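PDB 6UUK: muramoyltetrapeptide carboxypeptidase from Oxalobacter formigenes OXCC13, which probably acts as a serine-type LD-carboxypeptidase of the S66 family, trimming the terminal residue from the tetrapeptide stems of muropeptides. Local coordinates for residues Glu110-Pro115 against Ala142-Leu147; Phe157-Leu162 against Leu323-Arg328; Lys207-Val212 against Val308-Pro313. One frame throughout, in Å; residues are numbered along the deposited sequence.

Interaction 1: residues Glu110-Pro115 against Ala142-Leu147; sequences EAATNP and AKSGKL
The ammonium group of Lys146 makes the one hydrogen bond between residues 110-115 and 142-147: NZ donates to the backbone oxygen of Asn114 at 2.8 Å. The nitrogen meets this oxygen at a C=O...N angle of 151°, tilted 29° from the carbonyl plane. A second backbone oxygen, that of Val117, also accepts from NZ, so one charged group ties together two carbonyls of the chain that leaves helix 101-111. CG of Lys146 lies anti to its carbonyl carbon (chi1 -54°) and the chain bends once, at chi2, so that the side chain runs alongside the type I turn Ala111-Asn114 before its extended end reaches the carbonyl of Asn114. On the way CG passes 3.9 Å from CA of Ala112, and CE lies 3.3 Å from the backbone O of Ala112. Were this lysine an alanine, the carbonyls of Asn114 and Val117 would probably lose their shared donor, and the side of Ala112 its aliphatic cover. Ser144 packs on the same residue, its CB 3.5 Å from the O of Ala112 and its OG 3.6 Å from the methyl CB of Ala112. That hydroxyl is hydrogen-bonded to the O of Lys140, back within helix 138-142. Gly145, with positive phi, then turns the chain toward the next strand. The contact thus joins two helix-to-strand connections of the N-terminal domain, from helix 101-111 to strand 119-122 and from helix 138-142 to strand 147-150, two neighbouring parallel strands of the sheet.

Interaction 2: residues Phe157-Leu162 against Leu323-Arg328; sequences FEMALL and LPVGGR
Leu162 swings CG anti to its backbone N (chi1 -172°), while Met159, a selenomethionine, bends at chi2 and chi3 to bring its methyl back; both thereby reach Val325. This is helix-on-sheet packing at the edge of the N-terminal domain's mixed sheet: helix 155-163 lies against strand 323-325, an outermost strand that pairs antiparallel with strand 168-170 although it comes from far along the chain. The short axes approach to 10.5 Å at an angle of 51°.

On the strand side Val325 does most of the touching, through its two methyls. CG1 takes CE of Met159 at 3.7 Å, the two side chains crossing at about a right angle, and also CD2 of Leu162 at 4.0 Å. The other methyl, CG2, lies against the carboxylate of Glu158, whose OE1 comes to 3.4 Å; that oxygen has a weak hydrogen bond with Ser168 OG on the adjoining strand. Trp219 of strand 213-222 touches Met159, Leu162 and Val325, linking the cluster to the second sheet of the protein.

At the end of the strand, the type II turn Pro324-Gly327 places Gly326 at positive phi (105°). A side chain there would run into the carbonyl O of Val325 as well as into Leu162, whose CD1 already sits 3.7 Å from CA of Gly326.

Interaction 3: residues Lys207-Val212 against Val308-Pro313; sequences KDNPDV and VVTGLP
The loop 207-212 passes beside the edge strand 308-310 without backbone pairing, its closest CA atoms being those of Asn209 and Val309 at 5.7 Å. The amide side chain of Asn209 spans the interval instead. With CG beside its own backbone N (chi1 -82°), it directs OD1 to the backbone N of Thr310, which donates at 3.1 Å with an N-H...O angle of 152°. The nitrogen stands above the carbonyl plane of the amide, 45° out of it, and approaches obliquely, to the side of the C=O bond. The hydroxyl OG1 of Thr310 lies 3.2 Å from the same OD1 and is hydrogen-bonded to Ser206 OG. The backbone O of Thr310 accepts from NE1 of Trp204 on strand 200-205.

Next along the loop, CD of Pro210 rests 3.5 Å from the backbone O of Val308. Farther on, both methyls of Val212 approach CG2 of Val309 at 4.2 Å, their side chains crossing obliquely in a looser apolar contact. Ile338 of strand 337-343 touches both Asn209 and Val309, and Arg301 of helix 293-303 packs on Pro210 and Thr310.

A side-chain amide thus takes a backbone N-H of an outermost strand. The loop between strands 200-205 and 213-222 lies where the two outermost strands of the seven-stranded mixed sheet, 200-205 and 308-310, come near each other, the sheet being that of the C-terminal part of the S66 LD-carboxypeptidase fold.

Overall arrangement
The contacts spread across the two sheets of the chain. Interaction 1 belongs to the side of the N-terminal sheet and interaction 3 to the other sheet; their centres lie 36 Å apart, on opposite sides of the chain's centre. Interaction 2 lies between them, its centre about 15 Å from that of interaction 1 and 22 Å from that of interaction 3. It touches interaction 3 through Leu323 CD1 and Leu312 CD2, 3.9 Å apart. Interaction 2 is also nearest the predicted catalytic residues: the side chain of Glu158 is about 9 Å from those of Ser152 and Glu246, whereas the side chain of Thr310 is about 11 Å from that of Glu246.

Interaction 1: residues Glu110-Pro115 against Ala142-Leu147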
loop_
_atom_site.group_PDB
_atom_site.type_symbol
_atom_site.label_atom_id
_atom_site.label_comp_id
_atom_site.label_asym_id
_atom_site.label_seq_id
_atom_site.Cartn_x
_atom_site.Cartn_y
_atom_site.Cartn_z
ATOM N N GLU B 110 -4.658 -29.446 3.678
ATOM C CA GLU B 110 -4.508 -30.848 3.308
ATOM C C GLU B 110 -3.050 -31.209 3.053
ATOM O O GLU B 110 -2.592 -32.281 3.463
ATOM C CB GLU B 110 -5.361 -31.160 2.077
ATOM C CG GLU B 110 -5.703 -32.632 1.918
ATOM C CD GLU B 110 -6.559 -32.903 0.695
ATOM O OE1 GLU B 110 -6.018 -32.882 -0.429
ATOM O OE2 GLU B 110 -7.776 -33.128 0.859
ATOM N N ALA B 111 -2.305 -30.328 2.378
ATOM C CA ALA B 111 -0.898 -30.606 2.111
ATOM C C ALA B 111 -0.063 -30.558 3.384
ATOM O O ALA B 111 0.943 -31.270 3.489
ATOM C CB ALA B 111 -0.353 -29.617 1.081
ATOM N N ALA B 112 -0.459 -29.734 4.355
ATOM C CA ALA B 112 0.263 -29.654 5.618
ATOM C C ALA B 112 0.027 -30.864 6.511
ATOM O O ALA B 112 0.661 -30.964 7.566
ATOM C CB ALA B 112 -0.123 -28.377 6.365
ATOM N N THR B 113 -0.863 -31.775 6.121
ATOM C CA THR B 113 -1.153 -32.971 6.899
ATOM C C THR B 113 -0.631 -34.244 6.252
ATOM O O THR B 113 -0.826 -35.330 6.807
ATOM C CB THR B 113 -2.663 -33.099 7.132
ATOM O OG1 THR B 113 -3.351 -33.022 5.876
ATOM C CG2 THR B 113 -3.158 -31.991 8.047
ATOM N N ASN B 114 0.024 -34.146 5.102
ATOM C CA ASN B 114 0.543 -35.329 4.427
ATOM C C ASN B 114 1.908 -35.691 5.002
ATOM O O ASN B 114 2.821 -34.858 4.965
ATOM C CB ASN B 114 0.646 -35.088 2.927
ATOM C CG ASN B 114 0.901 -36.362 2.148
ATOM O OD1 ASN B 114 2.046 -36.773 1.962
ATOM N ND2 ASN B 114 -0.170 -36.997 1.687
ATOM N N PRO B 115 2.088 -36.898 5.544
ATOM C CA PRO B 115 3.384 -37.244 6.150
ATOM C C PRO B 115 4.526 -37.332 5.151
ATOM O O PRO B 115 5.688 -37.214 5.558
ATOM C CB PRO B 115 3.118 -38.609 6.802
ATOM C CG PRO B 115 1.625 -38.701 6.921
ATOM C CD PRO B 115 1.083 -37.954 5.745
ATOM N N ALA B 142 1.832 -23.929 12.057
ATOM C CA ALA B 142 3.097 -23.830 12.773
ATOM C C ALA B 142 3.501 -25.165 13.383
ATOM O O ALA B 142 4.696 -25.452 13.514
ATOM C CB ALA B 142 3.007 -22.755 13.857
ATOM N N LYS B 143 2.525 -25.992 13.758
ATOM C CA LYS B 143 2.795 -27.320 14.288
ATOM C C LYS B 143 2.923 -28.379 13.203
ATOM O O LYS B 143 3.306 -29.514 13.509
ATOM C CB LYS B 143 1.690 -27.735 15.265
ATOM C CG LYS B 143 1.529 -26.814 16.462
ATOM C CD LYS B 143 0.424 -27.307 17.381
ATOM C CE LYS B 143 0.255 -26.399 18.588
ATOM N NZ LYS B 143 -0.817 -26.888 19.498
ATOM N N SER B 144 2.614 -28.041 11.949
ATOM C CA SER B 144 2.674 -29.030 10.878
ATOM C C SER B 144 4.108 -29.441 10.569
ATOM O O SER B 144 4.340 -30.557 10.088
ATOM C CB SER B 144 1.999 -28.485 9.620
ATOM O OG SER B 144 0.651 -28.132 9.876
ATOM N N GLY B 145 5.075 -28.566 10.834
ATOM C CA GLY B 145 6.461 -28.863 10.544
ATOM C C GLY B 145 6.848 -28.759 9.087
ATOM O O GLY B 145 7.928 -29.234 8.715
ATOM N N LYS B 146 6.009 -28.156 8.252
ATOM C CA LYS B 146 6.313 -28.027 6.836
ATOM C C LYS B 146 7.200 -26.813 6.584
ATOM O O LYS B 146 7.209 -25.850 7.356
ATOM C CB LYS B 146 5.026 -27.912 6.017
ATOM C CG LYS B 146 4.035 -29.037 6.263
ATOM C CD LYS B 146 4.672 -30.396 6.019
ATOM C CE LYS B 146 3.698 -31.523 6.326
ATOM N NZ LYS B 146 4.330 -32.861 6.162
ATOM N N LEU B 147 7.953 -26.872 5.489
ATOM C CA LEU B 147 8.872 -25.802 5.102
ATOM C C LEU B 147 8.236 -25.042 3.943
ATOM O O LEU B 147 8.365 -25.420 2.779
ATOM C CB LEU B 147 10.240 -26.367 4.731
ATOM C CG LEU B 147 11.270 -26.559 5.851
ATOM C CD1 LEU B 147 10.743 -27.449 6.969
ATOM C CD2 LEU B 147 12.566 -27.122 5.286
#

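Interaction 2: residues Phe157-Leu162 against Leu323-Arg328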
loop_
_atom_site.group_PDB
_atom_site.type_symbol
_atom_site.label_atom_id
_atom_site.label_comp_id
_atom_site.label_asym_id
_atom_site.label_seq_id
_atom_site.Cartn_x
_atom_site.Cartn_y
_atom_site.Cartn_z
ATOM N N PHE B 157 1.381 -14.742 3.566
ATOM C CA PHE B 157 1.281 -16.040 4.224
ATOM C C PHE B 157 2.418 -16.258 5.213
ATOM O O PHE B 157 2.219 -16.898 6.251
ATOM C CB PHE B 157 1.271 -17.153 3.174
ATOM C CG PHE B 157 0.973 -18.518 3.732
ATOM C CD1 PHE B 157 1.993 -19.329 4.205
ATOM C CD2 PHE B 157 -0.326 -18.995 3.771
ATOM C CE1 PHE B 157 1.720 -20.583 4.712
ATOM C CE2 PHE B 157 -0.601 -20.251 4.278
ATOM C CZ PHE B 157 0.423 -21.045 4.749
ATOM N N GLU B 158 3.605 -15.730 4.915
ATOM C CA GLU B 158 4.769 -15.976 5.755
ATOM C C GLU B 158 4.817 -15.082 6.987
ATOM O O GLU B 158 5.512 -15.421 7.950
ATOM C CB GLU B 158 6.049 -15.797 4.936
ATOM C CG GLU B 158 6.173 -16.769 3.776
ATOM C CD GLU B 158 7.538 -16.728 3.121
ATOM O OE1 GLU B 158 8.401 -15.952 3.584
ATOM O OE2 GLU B 158 7.749 -17.476 2.143
HETATM N N MSE B 159 4.105 -13.959 6.983
HETATM C CA MSE B 159 4.078 -13.080 8.146
HETATM C C MSE B 159 3.166 -13.642 9.231
HETATM O O MSE B 159 3.473 -13.558 10.420
HETATM C CB MSE B 159 3.626 -11.672 7.753
HETATM C CG MSE B 159 4.597 -10.927 6.847
HETATM SE SE MSE B 159 6.395 -10.782 7.592
HETATM C CE MSE B 159 7.248 -12.255 6.639
ATOM N N ALA B 160 2.037 -14.220 8.811
ATOM C CA ALA B 160 1.134 -14.845 9.770
ATOM C C ALA B 160 1.753 -16.091 10.389
ATOM O O ALA B 160 1.508 -16.382 11.566
ATOM C CB ALA B 160 -0.196 -15.184 9.099
ATOM N N LEU B 161 2.548 -16.838 9.619
ATOM C CA LEU B 161 3.298 -17.949 10.194
ATOM C C LEU B 161 4.310 -17.452 11.217
ATOM O O LEU B 161 4.463 -18.043 12.293
ATOM C CB LEU B 161 4.002 -18.743 9.094
ATOM C CG LEU B 161 3.167 -19.752 8.307
ATOM C CD1 LEU B 161 4.052 -20.506 7.328
ATOM C CD2 LEU B 161 2.468 -20.713 9.252
ATOM N N LEU B 162 5.014 -16.364 10.898
ATOM C CA LEU B 162 5.955 -15.789 11.850
ATOM C C LEU B 162 5.235 -15.167 13.039
ATOM O O LEU B 162 5.796 -15.103 14.138
ATOM C CB LEU B 162 6.835 -14.751 11.154
ATOM C CG LEU B 162 7.996 -14.194 11.976
ATOM C CD1 LEU B 162 8.919 -15.318 12.425
ATOM C CD2 LEU B 162 8.757 -13.160 11.174
ATOM N N LEU B 323 15.804 -17.017 1.603
ATOM C CA LEU B 323 16.035 -16.397 2.901
ATOM C C LEU B 323 15.086 -16.988 3.930
ATOM O O LEU B 323 13.863 -16.825 3.803
ATOM C CB LEU B 323 15.851 -14.883 2.814
ATOM C CG LEU B 323 16.814 -14.150 1.879
ATOM C CD1 LEU B 323 16.507 -12.661 1.838
ATOM C CD2 LEU B 323 18.255 -14.390 2.301
ATOM N N PRO B 324 15.594 -17.679 4.953
ATOM C CA PRO B 324 14.710 -18.211 6.000
ATOM C C PRO B 324 14.077 -17.112 6.836
ATOM O O PRO B 324 14.733 -16.528 7.704
ATOM C CB PRO B 324 15.649 -19.084 6.844
ATOM C CG PRO B 324 16.832 -19.355 5.964
ATOM C CD PRO B 324 16.984 -18.131 5.120
ATOM N N VAL B 325 12.802 -16.822 6.583
ATOM C CA VAL B 325 12.088 -15.820 7.367
ATOM C C VAL B 325 11.845 -16.373 8.765
ATOM O O VAL B 325 11.175 -17.398 8.936
ATOM C CB VAL B 325 10.773 -15.424 6.689
ATOM C CG1 VAL B 325 9.960 -14.522 7.602
ATOM C CG2 VAL B 325 11.051 -14.735 5.363
ATOM N N GLY B 326 12.388 -15.693 9.772
ATOM C CA GLY B 326 12.304 -16.141 11.145
ATOM C C GLY B 326 13.583 -16.731 11.695
ATOM O O GLY B 326 13.634 -17.051 12.890
ATOM N N GLY B 327 14.609 -16.888 10.867
ATOM C CA GLY B 327 15.877 -17.424 11.309
ATOM C C GLY B 327 16.704 -16.399 12.060
ATOM O O GLY B 327 16.273 -15.280 12.343
ATOM N N ARG B 328 17.925 -16.804 12.385
ATOM C CA ARG B 328 18.865 -15.982 13.144
ATOM C C ARG B 328 19.952 -15.515 12.181
ATOM O O ARG B 328 20.835 -16.290 11.803
ATOM C CB ARG B 328 19.440 -16.774 14.313
ATOM C CG ARG B 328 20.389 -16.001 15.209
ATOM C CD ARG B 328 20.731 -16.832 16.432
ATOM N NE ARG B 328 21.155 -18.180 16.059
ATOM C CZ ARG B 328 21.104 -19.232 16.869
ATOM N NH1 ARG B 328 20.639 -19.100 18.104
ATOM N NH2 ARG B 328 21.511 -20.420 16.443
#

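Interaction 3: residues Lys207-Val212 against Val308-Pro313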
loop_
_atom_site.group_PDB
_atom_site.type_symbol
_atom_site.label_atom_id
_atom_site.label_comp_id
_atom_site.label_asym_id
_atom_site.label_seq_id
_atom_site.Cartn_x
_atom_site.Cartn_y
_atom_site.Cartn_z
ATOM N N LYS B 207 28.221 -0.714 -2.958
ATOM C CA LYS B 207 29.013 0.431 -2.539
ATOM C C LYS B 207 28.190 1.381 -1.669
ATOM O O LYS B 207 26.962 1.295 -1.592
ATOM C CB LYS B 207 29.556 1.170 -3.762
ATOM C CG LYS B 207 30.325 0.284 -4.730
ATOM C CD LYS B 207 30.568 0.993 -6.053
ATOM C CE LYS B 207 31.363 2.273 -5.859
ATOM N NZ LYS B 207 32.710 2.010 -5.286
ATOM N N ASP B 208 28.901 2.292 -1.000
ATOM C CA ASP B 208 28.297 3.372 -0.217
ATOM C C ASP B 208 27.412 2.845 0.911
ATOM O O ASP B 208 26.451 3.503 1.317
ATOM C CB ASP B 208 27.505 4.329 -1.114
ATOM C CG ASP B 208 28.339 4.885 -2.250
ATOM O OD1 ASP B 208 29.567 5.023 -2.075
ATOM O OD2 ASP B 208 27.766 5.183 -3.320
ATOM N N ASN B 209 27.729 1.661 1.428
ATOM C CA ASN B 209 26.936 1.157 2.538
ATOM C C ASN B 209 27.693 1.307 3.853
ATOM O O ASN B 209 28.920 1.180 3.890
ATOM C CB ASN B 209 26.574 -0.316 2.323
ATOM C CG ASN B 209 25.372 -0.491 1.418
ATOM O OD1 ASN B 209 24.382 0.229 1.535
ATOM N ND2 ASN B 209 25.454 -1.449 0.504
ATOM N N PRO B 210 26.984 1.589 4.944
ATOM C CA PRO B 210 27.652 1.742 6.238
ATOM C C PRO B 210 28.221 0.422 6.734
ATOM O O PRO B 210 27.793 -0.664 6.339
ATOM C CB PRO B 210 26.535 2.244 7.159
ATOM C CG PRO B 210 25.281 1.741 6.528
ATOM C CD PRO B 210 25.528 1.789 5.046
ATOM N N ASP B 211 29.207 0.533 7.621
ATOM C CA ASP B 211 29.856 -0.633 8.218
ATOM C C ASP B 211 29.056 -1.044 9.447
ATOM O O ASP B 211 29.134 -0.403 10.499
ATOM C CB ASP B 211 31.308 -0.327 8.567
ATOM C CG ASP B 211 32.173 -0.137 7.338
ATOM O OD1 ASP B 211 31.643 -0.255 6.214
ATOM O OD2 ASP B 211 33.383 0.128 7.496
ATOM N N VAL B 212 28.283 -2.116 9.315
ATOM C CA VAL B 212 27.435 -2.604 10.391
ATOM C C VAL B 212 27.930 -3.979 10.830
ATOM O O VAL B 212 28.724 -4.630 10.151
ATOM C CB VAL B 212 25.949 -2.656 9.979
ATOM C CG1 VAL B 212 25.558 -1.384 9.246
ATOM C CG2 VAL B 212 25.671 -3.883 9.126
ATOM N N VAL B 308 20.851 1.347 6.938
ATOM C CA VAL B 308 20.218 0.784 5.750
ATOM C C VAL B 308 21.312 0.206 4.862
ATOM O O VAL B 308 22.213 0.930 4.422
ATOM C CB VAL B 308 19.391 1.835 4.995
ATOM C CG1 VAL B 308 18.747 1.217 3.764
ATOM C CG2 VAL B 308 18.336 2.435 5.912
ATOM N N VAL B 309 21.231 -1.096 4.599
ATOM C CA VAL B 309 22.213 -1.813 3.795
ATOM C C VAL B 309 21.547 -2.248 2.498
ATOM O O VAL B 309 20.445 -2.810 2.518
ATOM C CB VAL B 309 22.787 -3.021 4.556
ATOM C CG1 VAL B 309 23.744 -3.804 3.672
ATOM C CG2 VAL B 309 23.482 -2.563 5.829
ATOM N N THR B 310 22.209 -1.987 1.376
ATOM C CA THR B 310 21.686 -2.316 0.059
ATOM C C THR B 310 22.527 -3.412 -0.587
ATOM O O THR B 310 23.599 -3.780 -0.100
ATOM C CB THR B 310 21.657 -1.076 -0.844
ATOM O OG1 THR B 310 22.998 -0.692 -1.174
ATOM C CG2 THR B 310 20.967 0.078 -0.135
ATOM N N GLY B 311 22.017 -3.936 -1.700
ATOM C CA GLY B 311 22.721 -4.931 -2.478
ATOM C C GLY B 311 22.260 -6.359 -2.285
ATOM O O GLY B 311 22.834 -7.262 -2.908
ATOM N N LEU B 312 21.255 -6.595 -1.449
ATOM C CA LEU B 312 20.758 -7.944 -1.213
ATOM C C LEU B 312 20.265 -8.558 -2.519
ATOM O O LEU B 312 19.357 -7.998 -3.153
ATOM C CB LEU B 312 19.630 -7.922 -0.184
ATOM C CG LEU B 312 18.978 -9.263 0.165
ATOM C CD1 LEU B 312 19.958 -10.178 0.884
ATOM C CD2 LEU B 312 17.727 -9.051 1.002
ATOM N N PRO B 313 20.821 -9.690 -2.957
ATOM C CA PRO B 313 20.397 -10.291 -4.236
ATOM C C PRO B 313 19.129 -11.122 -4.082
ATOM O O PRO B 313 19.117 -12.353 -4.178
ATOM C CB PRO B 313 21.620 -11.128 -4.627
ATOM C CG PRO B 313 22.355 -11.411 -3.330
ATOM C CD PRO B 313 21.769 -10.555 -2.237
#